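Local coordinates for ankyrin repeat domain protein (Legionella pneumophila subsp. pneumophila, PDB 6MCA) that is a bacterial effector, AnkH, that interacts with host LARP7 of the 7SK snRNP complex and probably combines ankyrin repeats with a cysteine protease-like domain, at residues A[121-126]-A[147-152]; A[209-214]-A[377-382]; A[26-31]-A[52-57]. One frame throughout, in Å; residues are numbered along the deposited sequence.

Contact 1: residues A[121-126]-A[147-152]; sequences GLCVLV and LDFALD
Cys123 meets both Phe149 and Ala150 of helix 147-162. Its CB lies 3.5 Å from Phe149 CD2, and its SG lies 3.6 Å from Ala150 CB. The sulfur also makes an oblique sulfur-aromatic contact. SG is 4.6 Å from the centroid of the Phe149 ring and 37° off the ring normal. Phe149 CZ reaches the start of the loop, where it lies 3.7 Å from Gly121 O. The methyl of Ala150 takes three neighbours at once. Besides the sulfur, Ala150 CB touches Leu125 CB at 3.7 Å and one branch of Val126, CG2, at 3.9 Å. Leu125 reaches on to Leu147, with Leu125 CD1 3.8 Å from Leu147 CA.

No hydrogen bond joins the two segments, so the contact is made mainly by apolar groups and sulfur. Cys123 SG sits between its backbone N and carbonyl carbon (chi1 74°), and there it accepts a weak capping bond from Leu125 N. A type I beta turn runs from Cys123 to Val126 and leads into helix 126-131. On the helix side, the Phe149 ring also meets Tyr117, with the two planes nearly perpendicular. Leu125 and Leu147 both touch Tyr141 of helix 134-142.

His93 NE2 of helix 91-97 hydrogen-bonds to Leu122 O, tying the loop to that helix. The contact thus packs the turn before helix 126-131 against helix 147-162, at the end of the ankyrin repeats. Stacked helix pairs joined by such loops are the hallmark of the ankyrin fold.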
# COMPACT_ATOMS: atom_id res chain seq x y z
N GLY A 121 11.41 2.80 -3.37
CA GLY A 121 11.13 3.41 -4.66
C GLY A 121 9.88 4.25 -4.71
O GLY A 121 9.38 4.53 -5.80
N LEU A 122 9.35 4.66 -3.56
CA LEU A 122 8.11 5.43 -3.48
C LEU A 122 8.46 6.91 -3.55
O LEU A 122 9.09 7.45 -2.63
CB LEU A 122 7.35 5.09 -2.21
CG LEU A 122 5.90 5.55 -2.08
CD1 LEU A 122 5.08 4.51 -1.35
CD2 LEU A 122 5.83 6.89 -1.36
N CYS A 123 8.05 7.58 -4.63
CA CYS A 123 8.41 8.97 -4.84
C CYS A 123 7.44 9.90 -4.11
O CYS A 123 6.46 9.47 -3.50
CB CYS A 123 8.46 9.28 -6.34
SG CYS A 123 6.86 9.40 -7.16
N VAL A 124 7.72 11.20 -4.19
CA VAL A 124 6.98 12.20 -3.43
C VAL A 124 5.51 12.26 -3.85
O VAL A 124 4.63 12.53 -3.04
CB VAL A 124 7.67 13.57 -3.57
CG1 VAL A 124 6.89 14.66 -2.84
CG2 VAL A 124 9.10 13.50 -3.05
N LEU A 125 5.23 11.98 -5.13
CA LEU A 125 3.88 12.15 -5.67
C LEU A 125 2.94 10.99 -5.35
O LEU A 125 1.73 11.14 -5.55
CB LEU A 125 3.95 12.32 -7.19
CG LEU A 125 4.08 13.73 -7.76
CD1 LEU A 125 4.31 13.66 -9.26
CD2 LEU A 125 2.86 14.57 -7.45
N VAL A 126 3.45 9.86 -4.86
CA VAL A 126 2.65 8.64 -4.81
C VAL A 126 1.42 8.82 -3.92
O VAL A 126 0.29 8.54 -4.33
CB VAL A 126 3.52 7.46 -4.33
CG1 VAL A 126 2.64 6.28 -3.92
CG2 VAL A 126 4.49 7.04 -5.41
N LEU A 147 4.91 12.83 -13.04
CA LEU A 147 3.79 12.00 -12.61
C LEU A 147 3.96 10.54 -13.02
O LEU A 147 3.45 9.64 -12.32
CB LEU A 147 2.49 12.56 -13.20
CG LEU A 147 1.17 11.88 -12.83
CD1 LEU A 147 0.97 11.89 -11.33
CD2 LEU A 147 0.00 12.56 -13.54
N ASP A 148 4.66 10.28 -14.12
CA ASP A 148 4.77 8.92 -14.63
C ASP A 148 5.47 8.00 -13.64
O ASP A 148 5.14 6.82 -13.55
CB ASP A 148 5.49 8.91 -15.98
CG ASP A 148 4.61 9.36 -17.12
OD1 ASP A 148 3.37 9.18 -17.02
OD2 ASP A 148 5.14 9.90 -18.11
N PHE A 149 6.45 8.53 -12.89
CA PHE A 149 7.12 7.72 -11.88
C PHE A 149 6.13 7.21 -10.84
O PHE A 149 6.09 6.00 -10.54
CB PHE A 149 8.22 8.56 -11.21
CG PHE A 149 9.14 7.77 -10.33
CD1 PHE A 149 9.23 6.39 -10.43
CD2 PHE A 149 9.93 8.42 -9.40
CE1 PHE A 149 10.08 5.68 -9.61
CE2 PHE A 149 10.79 7.71 -8.57
CZ PHE A 149 10.86 6.34 -8.68
N ALA A 150 5.31 8.10 -10.28
CA ALA A 150 4.32 7.70 -9.28
C ALA A 150 3.31 6.73 -9.87
O ALA A 150 2.97 5.71 -9.25
CB ALA A 150 3.62 8.94 -8.72
N LEU A 151 2.81 7.03 -11.08
CA LEU A 151 1.82 6.15 -11.69
C LEU A 151 2.39 4.75 -11.93
O LEU A 151 1.72 3.75 -11.66
CB LEU A 151 1.32 6.75 -13.00
CG LEU A 151 0.50 8.04 -12.90
CD1 LEU A 151 -0.07 8.43 -14.26
CD2 LEU A 151 -0.60 7.90 -11.87
N ASP A 152 3.62 4.67 -12.42
CA ASP A 152 4.23 3.37 -12.70
C ASP A 152 4.50 2.60 -11.42
O ASP A 152 4.29 1.39 -11.37
CB ASP A 152 5.52 3.55 -13.50
CG ASP A 152 5.27 4.12 -14.88
OD1 ASP A 152 4.14 3.98 -15.39
OD2 ASP A 152 6.21 4.72 -15.46

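Contact 2: residues A[209-214]-A[377-382]; sequences RHLRDY and LSLYDE
His210 and Glu382 reach for each other from opposite directions and form a His-carboxylate hydrogen bond. It joins the 3-10 segment 209-214 to the long helix 373-399, far apart in sequence. His210 NE2 donates to Glu382 OE2 over 3.0 Å, with an N-H...O angle of 142°. The oxygen lies at the edge of the imidazole, in the ring plane. It is met on its syn side, but the carboxylate is tilted, with the two planes 37° apart. Glu382 leaves the helix with CG anti to its backbone N and then bends at chi2 (146°), which brings the carboxylate to the histidine.

Beside this polar pair lies an apolar patch. Leu211 and Leu379 lie alongside one another, running antiparallel, and their CD1 atoms come within 3.9 Å. Leu211 CD1 also packs 3.9 Å from Glu382 CD, the carbon that carries the hydrogen-bonding oxygen. Tyr214 and Leu379 pass each other in the same manner. Tyr360 of helix 355-364 touches both of them and extends the patch. The methyl Leu379 CD1 approaches the Tyr214 ring obliquely, 3.7 Å from Tyr214 CD2.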
# COMPACT_ATOMS: atom_id res chain seq x y z
N ARG A 209 -22.41 -1.15 -12.69
CA ARG A 209 -23.66 -0.46 -12.34
C ARG A 209 -24.68 -1.41 -11.72
O ARG A 209 -25.45 -1.00 -10.85
CB ARG A 209 -24.23 0.24 -13.58
CG ARG A 209 -25.10 -0.62 -14.48
CD ARG A 209 -25.98 0.23 -15.38
NE ARG A 209 -27.25 0.58 -14.75
CZ ARG A 209 -28.43 0.09 -15.13
NH1 ARG A 209 -28.50 -0.77 -16.13
NH2 ARG A 209 -29.53 0.46 -14.49
N HIS A 210 -24.68 -2.68 -12.13
CA HIS A 210 -25.60 -3.65 -11.55
C HIS A 210 -25.35 -3.89 -10.07
O HIS A 210 -26.16 -4.57 -9.42
CB HIS A 210 -25.51 -4.98 -12.31
CG HIS A 210 -24.18 -5.65 -12.20
ND1 HIS A 210 -23.12 -5.35 -13.03
CD2 HIS A 210 -23.73 -6.62 -11.36
CE1 HIS A 210 -22.08 -6.10 -12.70
NE2 HIS A 210 -22.42 -6.87 -11.69
N LEU A 211 -24.26 -3.36 -9.52
CA LEU A 211 -23.96 -3.47 -8.10
C LEU A 211 -24.31 -2.19 -7.33
O LEU A 211 -23.86 -2.02 -6.20
CB LEU A 211 -22.48 -3.81 -7.89
CG LEU A 211 -21.97 -5.07 -8.58
CD1 LEU A 211 -20.47 -5.21 -8.39
CD2 LEU A 211 -22.69 -6.30 -8.06
N ARG A 212 -25.11 -1.31 -7.94
CA ARG A 212 -25.37 0.00 -7.34
C ARG A 212 -25.94 -0.12 -5.93
O ARG A 212 -25.56 0.65 -5.03
CB ARG A 212 -26.32 0.81 -8.23
CG ARG A 212 -25.63 1.90 -9.02
CD ARG A 212 -26.25 2.09 -10.40
NE ARG A 212 -27.71 2.14 -10.34
CZ ARG A 212 -28.49 2.44 -11.37
NH1 ARG A 212 -29.81 2.47 -11.22
NH2 ARG A 212 -27.95 2.72 -12.55
N ASP A 213 -26.83 -1.09 -5.70
CA ASP A 213 -27.45 -1.24 -4.39
C ASP A 213 -26.44 -1.53 -3.29
O ASP A 213 -26.73 -1.29 -2.11
CB ASP A 213 -28.51 -2.35 -4.43
CG ASP A 213 -29.73 -1.95 -5.22
OD1 ASP A 213 -30.00 -0.74 -5.35
OD2 ASP A 213 -30.43 -2.86 -5.73
N TYR A 214 -25.26 -2.04 -3.65
CA TYR A 214 -24.22 -2.35 -2.68
C TYR A 214 -23.30 -1.17 -2.40
O TYR A 214 -22.43 -1.27 -1.53
CB TYR A 214 -23.39 -3.54 -3.16
CG TYR A 214 -24.20 -4.75 -3.58
CD1 TYR A 214 -25.35 -5.11 -2.90
CD2 TYR A 214 -23.81 -5.52 -4.67
CE1 TYR A 214 -26.10 -6.21 -3.28
CE2 TYR A 214 -24.55 -6.62 -5.06
CZ TYR A 214 -25.69 -6.96 -4.36
OH TYR A 214 -26.43 -8.06 -4.75
N LEU A 377 -18.95 -12.26 -0.14
CA LEU A 377 -17.89 -12.98 -0.83
C LEU A 377 -17.99 -12.82 -2.34
O LEU A 377 -16.97 -12.69 -3.03
CB LEU A 377 -17.91 -14.46 -0.44
CG LEU A 377 -17.53 -14.74 1.02
CD1 LEU A 377 -17.51 -16.23 1.31
CD2 LEU A 377 -16.19 -14.11 1.35
N SER A 378 -19.22 -12.83 -2.88
CA SER A 378 -19.39 -12.60 -4.31
C SER A 378 -18.90 -11.22 -4.71
O SER A 378 -18.21 -11.06 -5.73
CB SER A 378 -20.85 -12.80 -4.70
OG SER A 378 -21.02 -12.73 -6.11
N LEU A 379 -19.24 -10.20 -3.91
CA LEU A 379 -18.77 -8.85 -4.16
C LEU A 379 -17.25 -8.77 -4.09
O LEU A 379 -16.61 -8.08 -4.89
CB LEU A 379 -19.41 -7.89 -3.16
CG LEU A 379 -19.30 -6.39 -3.42
CD1 LEU A 379 -20.17 -5.99 -4.60
CD2 LEU A 379 -19.69 -5.61 -2.17
N TYR A 380 -16.66 -9.46 -3.11
CA TYR A 380 -15.20 -9.47 -2.97
C TYR A 380 -14.54 -10.06 -4.21
O TYR A 380 -13.57 -9.49 -4.75
CB TYR A 380 -14.82 -10.25 -1.71
CG TYR A 380 -13.35 -10.57 -1.58
CD1 TYR A 380 -12.43 -9.58 -1.25
CD2 TYR A 380 -12.88 -11.86 -1.75
CE1 TYR A 380 -11.08 -9.87 -1.11
CE2 TYR A 380 -11.54 -12.16 -1.62
CZ TYR A 380 -10.64 -11.16 -1.30
OH TYR A 380 -9.31 -11.45 -1.16
N ASP A 381 -15.05 -11.19 -4.70
CA ASP A 381 -14.49 -11.81 -5.89
C ASP A 381 -14.64 -10.91 -7.11
O ASP A 381 -13.69 -10.74 -7.90
CB ASP A 381 -15.16 -13.16 -6.15
CG ASP A 381 -14.75 -14.22 -5.14
OD1 ASP A 381 -13.63 -14.13 -4.60
OD2 ASP A 381 -15.56 -15.14 -4.88
N GLU A 382 -15.82 -10.32 -7.28
CA GLU A 382 -16.05 -9.42 -8.42
C GLU A 382 -15.09 -8.23 -8.37
O GLU A 382 -14.49 -7.87 -9.39
CB GLU A 382 -17.50 -8.95 -8.43
CG GLU A 382 -17.94 -8.33 -9.75
CD GLU A 382 -19.40 -8.61 -10.07
OE1 GLU A 382 -20.09 -9.21 -9.22
OE2 GLU A 382 -19.85 -8.23 -11.17

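Contact 3: residues A[26-31]-A[52-57]; sequences IANDII and DEYGFT
Ala27 and Asp52 mark the closest backbone approach, 6.7 Å between their CA atoms, where helix 26-31 lies beside a type I beta turn from Asp52 to Gly55. The turn presents Tyr54 to the helix. Tyr54 OH donates to Asn28 OD1 over 3.0 Å, in the carbonyl plane, with a C=O...donor angle of 156°. The two side chains cross at about a right angle, and the amide and ring planes are 70° apart. Asn28 OD1 lies at the ring edge, in its plane. Ala27 CB also comes to the ring edge, 4.0 Å from Tyr54 CE2. Ile31 and Tyr54 point toward one another, with Ile31 CD1 3.6 Å from Tyr54 CE2, obliquely to the ring.

Asp52 shapes the turn. Its OD1 accepts from Tyr54 N, an Asx turn, and from Phe56 N at 2.9 Å. These donors come from opposite faces of the carboxylate plane. With CG between its backbone N and carbonyl carbon (chi1 59°), Asp52 turns OD1 in toward the loop and brings OD2 against the helix, 3.2 Å from Ala27 CB. The loop leads into helix 58-65, which Thr57 N-caps, its OG1 bonding Ile60 N.

Glu53 CG, set by chi1, lies over one face of the Tyr54 ring; the bend at chi2 then sends the carboxylate toward the helix. Glu53 OE2 binds Ser25, just before the helix. Its OE1 takes a hydrogen bond from a water, which in turn accepts weakly from Ala27 N. Pro238 touches both Ile31 and Tyr54, and Arg239 makes a weak hydrogen bond to Tyr54 OH. Glu61 brings a second carboxylate close to Asp52 OD2, which may raise the pKa of one of them. The chemistry thus divides: Asp52 orders the turn, Glu53 reaches to the start of the helix, and the tyrosine joins an amide to an apolar patch.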
# COMPACT_ATOMS: atom_id res chain seq x y z
N ILE A 26 17.14 19.00 21.00
CA ILE A 26 16.55 19.83 19.95
C ILE A 26 15.27 19.19 19.44
O ILE A 26 14.30 19.89 19.11
CB ILE A 26 17.57 20.07 18.82
CG1 ILE A 26 16.97 20.94 17.72
CG2 ILE A 26 18.07 18.75 18.24
CD1 ILE A 26 17.99 21.77 16.96
N ALA A 27 15.23 17.86 19.38
CA ALA A 27 14.01 17.17 18.98
C ALA A 27 12.89 17.41 19.98
O ALA A 27 11.74 17.65 19.59
CB ALA A 27 14.27 15.67 18.82
N ASN A 28 13.20 17.35 21.28
CA ASN A 28 12.19 17.62 22.29
C ASN A 28 11.75 19.08 22.26
O ASN A 28 10.59 19.38 22.56
CB ASN A 28 12.72 17.25 23.68
CG ASN A 28 12.94 15.75 23.83
OD1 ASN A 28 12.30 14.94 23.16
ND2 ASN A 28 13.84 15.38 24.73
N ASP A 29 12.66 19.99 21.91
CA ASP A 29 12.27 21.39 21.73
C ASP A 29 11.29 21.54 20.58
O ASP A 29 10.27 22.23 20.70
CB ASP A 29 13.51 22.25 21.47
CG ASP A 29 14.35 22.46 22.72
OD1 ASP A 29 13.90 22.07 23.81
OD2 ASP A 29 15.46 23.01 22.60
N ILE A 30 11.57 20.88 19.45
CA ILE A 30 10.71 20.98 18.28
C ILE A 30 9.34 20.36 18.57
O ILE A 30 8.30 20.93 18.25
CB ILE A 30 11.38 20.32 17.07
CG1 ILE A 30 12.58 21.16 16.61
CG2 ILE A 30 10.39 20.13 15.93
CD1 ILE A 30 13.38 20.53 15.49
N ILE A 31 9.34 19.18 19.20
CA ILE A 31 8.08 18.50 19.51
C ILE A 31 7.23 19.34 20.46
O ILE A 31 6.00 19.39 20.34
CB ILE A 31 8.37 17.10 20.08
CG1 ILE A 31 8.97 16.20 19.00
CG2 ILE A 31 7.10 16.47 20.65
CD1 ILE A 31 9.77 15.04 19.55
N ASP A 52 18.36 12.26 15.31
CA ASP A 52 18.09 12.38 16.74
C ASP A 52 17.69 11.02 17.32
O ASP A 52 17.77 9.98 16.66
CB ASP A 52 17.02 13.45 16.98
CG ASP A 52 15.71 13.17 16.27
OD1 ASP A 52 15.44 12.00 15.91
OD2 ASP A 52 14.94 14.13 16.06
N GLU A 53 17.25 11.03 18.58
CA GLU A 53 16.88 9.81 19.29
C GLU A 53 15.65 9.13 18.71
O GLU A 53 15.39 7.97 19.05
CB GLU A 53 16.65 10.12 20.77
CG GLU A 53 15.58 11.16 21.04
CD GLU A 53 16.13 12.58 21.10
OE1 GLU A 53 17.05 12.90 20.31
OE2 GLU A 53 15.64 13.37 21.93
N TYR A 54 14.88 9.81 17.86
CA TYR A 54 13.71 9.24 17.23
C TYR A 54 13.96 8.78 15.81
O TYR A 54 13.04 8.28 15.15
CB TYR A 54 12.55 10.24 17.25
CG TYR A 54 12.20 10.76 18.62
CD1 TYR A 54 11.49 9.98 19.52
CD2 TYR A 54 12.59 12.03 19.02
CE1 TYR A 54 11.17 10.46 20.78
CE2 TYR A 54 12.28 12.51 20.28
CZ TYR A 54 11.57 11.72 21.16
OH TYR A 54 11.25 12.20 22.41
N GLY A 55 15.19 8.92 15.31
CA GLY A 55 15.52 8.53 13.95
C GLY A 55 15.30 9.60 12.90
O GLY A 55 15.36 9.28 11.71
N PHE A 56 15.07 10.84 13.30
CA PHE A 56 14.78 11.93 12.38
C PHE A 56 15.82 13.03 12.52
O PHE A 56 16.62 13.05 13.46
CB PHE A 56 13.38 12.49 12.61
CG PHE A 56 12.28 11.47 12.46
CD1 PHE A 56 12.09 10.82 11.26
CD2 PHE A 56 11.45 11.17 13.52
CE1 PHE A 56 11.09 9.88 11.12
CE2 PHE A 56 10.44 10.23 13.39
CZ PHE A 56 10.26 9.59 12.18
N THR A 57 15.79 13.96 11.58
CA THR A 57 16.57 15.19 11.64
C THR A 57 15.70 16.32 12.16
O THR A 57 14.47 16.22 12.17
CB THR A 57 17.11 15.55 10.25
OG1 THR A 57 16.03 15.93 9.39
CG2 THR A 57 17.84 14.36 9.63
O HOH W 1 17.78 15.67 19.26

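Overall arrangement
Contact 1 is the core contact: six of its seven touching residues are buried, and its centre is nearest the centre of the chain. Contacts 2 and 3 are partly buried and lie on opposite sides of that centre, about 48 Å apart between contact centres. None of the three touches another or uses the same helix. Contacts 3 and 1 each pair a loop with a helix over a short span of chain, whereas contact 2 bridges 162 intervening residues. Chemistry follows place. Contact 1 has no hydrogen bond across it, while contact 2 has a histidine-carboxylate bond beside leucines. Contact 3 has a tyrosine-amide bond and a bridging water.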